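Local coordinates for protein BpsB (PgaB), Poly-beta-1,6-N-acetyl-D-glucosamine N-deacetylase (Bordetella bronchiseptica RB50, PDB 5BU6) that removes N-acetyl groups from poly-beta-1,6-N-acetyl-D-glucosamine as a family 4 carbohydrate esterase required for biofilm formation, at residues Gly54-Ser59 / Pro74-Leu79. The protein carries 5 engineered substitutions. Numbering follows the deposited sequence.
Sequences GFNPIS and PPRPIL
Asn56 and Pro57 pair in parallel with Pro77 and Ile78. Short strand 56-57 and the start of strand 77-83 belong to a beta-alpha-beta crossover in the parallel sheet of the deacetylase domain, with helix 60-67 between them. Three backbone hydrogen bonds join them. Asn56 N donates to Arg76 O (2.8 Å), Ile78 N to Asn56 O, and Ile58 N to Ile78 O (2.8 Å). Ile78 O also receives a CA-H contact from Pro57, whose ring nitrogen has no hydrogen to give. The other edge of 77-79 bonds to strand 14-20 through Arg14 and Leu16.

Two side-chain bonds extend the pairing into the loops before the strands. The Asn56 amide turns its ND2 to Pro75 O at 2.7 Å. This bond is nearly straight (173°), and the oxygen lies in the amide plane. Asn56 CB meanwhile packs on CG of Pro74. Ile58 CG2 touches Pro74 CD (3.7 Å) and Pro77 CB (3.8 Å), two prolines that meet the methyl from adjacent directions. On the face carrying Pro57 and Ile78, Ile78 CG2 touches Phe55 CB and the Pro57 ring. Helix 43-52 backs this cluster with Ile50, and Trp49 meets the Phe55 ring.

Gly54 ends helix 43-52 in a Schellman motif. Its carbonyl faces the Arg76 side chain, which bends at chi3 (-56°) to bring NE round. Arg76 NE bonds to Gly54 O; the modelled 2.5 Å is unusually short and its exact value doubtful. The oxygen lies at the guanidinium edge, but NE stands above the carbonyl plane, 51° out of it.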
loop_
_atom_site.group_PDB
_atom_site.type_symbol
_atom_site.label_atom_id
_atom_site.label_comp_id
_atom_site.label_asym_id
_atom_site.label_seq_id
_atom_site.Cartn_x
_atom_site.Cartn_y
_atom_site.Cartn_z
ATOM N N GLY A 54 3.678 -24.353 -0.841
ATOM C CA GLY A 54 5.097 -24.215 -0.601
ATOM C C GLY A 54 5.646 -22.802 -0.680
ATOM O O GLY A 54 6.866 -22.639 -0.787
ATOM N N PHE A 55 4.786 -21.778 -0.623
ATOM C CA PHE A 55 5.296 -20.416 -0.660
ATOM C C PHE A 55 5.946 -20.119 0.667
ATOM O O PHE A 55 5.567 -20.694 1.684
ATOM C CB PHE A 55 4.194 -19.387 -0.958
ATOM C CG PHE A 55 3.696 -19.431 -2.375
ATOM C CD1 PHE A 55 4.473 -18.929 -3.412
ATOM C CD2 PHE A 55 2.451 -19.961 -2.674
ATOM C CE1 PHE A 55 4.019 -18.969 -4.724
ATOM C CE2 PHE A 55 1.991 -20.002 -3.980
ATOM C CZ PHE A 55 2.774 -19.501 -5.007
ATOM N N ASN A 56 6.943 -19.238 0.646
ATOM C CA ASN A 56 7.612 -18.784 1.858
ATOM C C ASN A 56 7.484 -17.280 2.009
ATOM O O ASN A 56 8.229 -16.532 1.390
ATOM C CB ASN A 56 9.093 -19.190 1.832
ATOM C CG ASN A 56 9.289 -20.664 2.043
ATOM O OD1 ASN A 56 8.932 -21.201 3.092
ATOM N ND2 ASN A 56 9.863 -21.335 1.055
ATOM N N PRO A 57 6.510 -16.825 2.809
ATOM C CA PRO A 57 6.363 -15.386 3.023
ATOM C C PRO A 57 7.624 -14.756 3.625
ATOM O O PRO A 57 8.203 -15.289 4.563
ATOM C CB PRO A 57 5.170 -15.293 3.975
ATOM C CG PRO A 57 4.352 -16.559 3.637
ATOM C CD PRO A 57 5.416 -17.597 3.418
ATOM N N ILE A 58 8.033 -13.635 3.046
ATOM C CA ILE A 58 9.256 -12.911 3.428
ATOM C C ILE A 58 8.920 -11.493 3.926
ATOM O O ILE A 58 7.811 -10.986 3.707
ATOM C CB ILE A 58 10.236 -12.792 2.223
ATOM C CG1 ILE A 58 9.590 -11.929 1.122
ATOM C CG2 ILE A 58 10.659 -14.170 1.719
ATOM C CD1 ILE A 58 10.352 -11.843 -0.172
ATOM N N SER A 59 9.869 -10.842 4.598
ATOM C CA SER A 59 9.673 -9.438 4.986
ATOM C C SER A 59 10.319 -8.511 3.962
ATOM O O SER A 59 11.129 -8.942 3.147
ATOM C CB SER A 59 10.290 -9.165 6.346
ATOM O OG SER A 59 11.688 -9.463 6.279
ATOM N N PRO A 74 14.364 -17.301 0.589
ATOM C CA PRO A 74 14.042 -18.736 0.504
ATOM C C PRO A 74 13.343 -19.053 -0.819
ATOM O O PRO A 74 12.941 -18.113 -1.520
ATOM C CB PRO A 74 13.096 -18.948 1.682
ATOM C CG PRO A 74 12.380 -17.624 1.794
ATOM C CD PRO A 74 13.443 -16.585 1.490
ATOM N N PRO A 75 13.177 -20.343 -1.154
ATOM C CA PRO A 75 12.426 -20.696 -2.365
ATOM C C PRO A 75 10.970 -20.216 -2.329
ATOM O O PRO A 75 10.402 -20.043 -1.246
ATOM C CB PRO A 75 12.497 -22.232 -2.398
ATOM C CG PRO A 75 12.954 -22.646 -1.057
ATOM C CD PRO A 75 13.773 -21.528 -0.514
ATOM N N ARG A 76 10.399 -19.996 -3.513
ATOM C CA ARG A 76 9.029 -19.484 -3.671
ATOM C C ARG A 76 8.698 -18.349 -2.711
ATOM O O ARG A 76 7.705 -18.425 -1.972
ATOM C CB ARG A 76 8.020 -20.624 -3.485
ATOM C CG ARG A 76 8.122 -21.710 -4.568
ATOM C CD ARG A 76 7.475 -23.014 -4.112
ATOM N NE ARG A 76 8.057 -23.499 -2.860
ATOM C CZ ARG A 76 9.032 -24.402 -2.776
ATOM N NH1 ARG A 76 9.546 -24.943 -3.875
ATOM N NH2 ARG A 76 9.494 -24.769 -1.587
ATOM N N PRO A 77 9.518 -17.277 -2.720
ATOM C CA PRO A 77 9.337 -16.211 -1.736
ATOM C C PRO A 77 8.167 -15.330 -2.113
ATOM O O PRO A 77 7.982 -15.016 -3.298
ATOM C CB PRO A 77 10.663 -15.427 -1.815
ATOM C CG PRO A 77 11.085 -15.593 -3.187
ATOM C CD PRO A 77 10.592 -16.948 -3.673
ATOM N N ILE A 78 7.379 -14.939 -1.121
ATOM C CA ILE A 78 6.260 -14.046 -1.385
ATOM C C ILE A 78 6.155 -12.973 -0.301
ATOM O O ILE A 78 6.393 -13.242 0.866
ATOM C CB ILE A 78 4.927 -14.848 -1.509
ATOM C CG1 ILE A 78 3.784 -13.936 -1.937
ATOM C CG2 ILE A 78 4.593 -15.590 -0.227
ATOM C CD1 ILE A 78 2.660 -14.682 -2.637
ATOM N N LEU A 79 5.834 -11.748 -0.714
ATOM C CA LEU A 79 5.610 -10.629 0.188
ATOM C C LEU A 79 4.096 -10.404 0.298
ATOM O O LEU A 79 3.421 -10.214 -0.720
ATOM C CB LEU A 79 6.296 -9.362 -0.322
ATOM C CG LEU A 79 6.206 -8.108 0.564
ATOM C CD1 LEU A 79 7.013 -8.340 1.832
ATOM C CD2 LEU A 79 6.745 -6.906 -0.199
#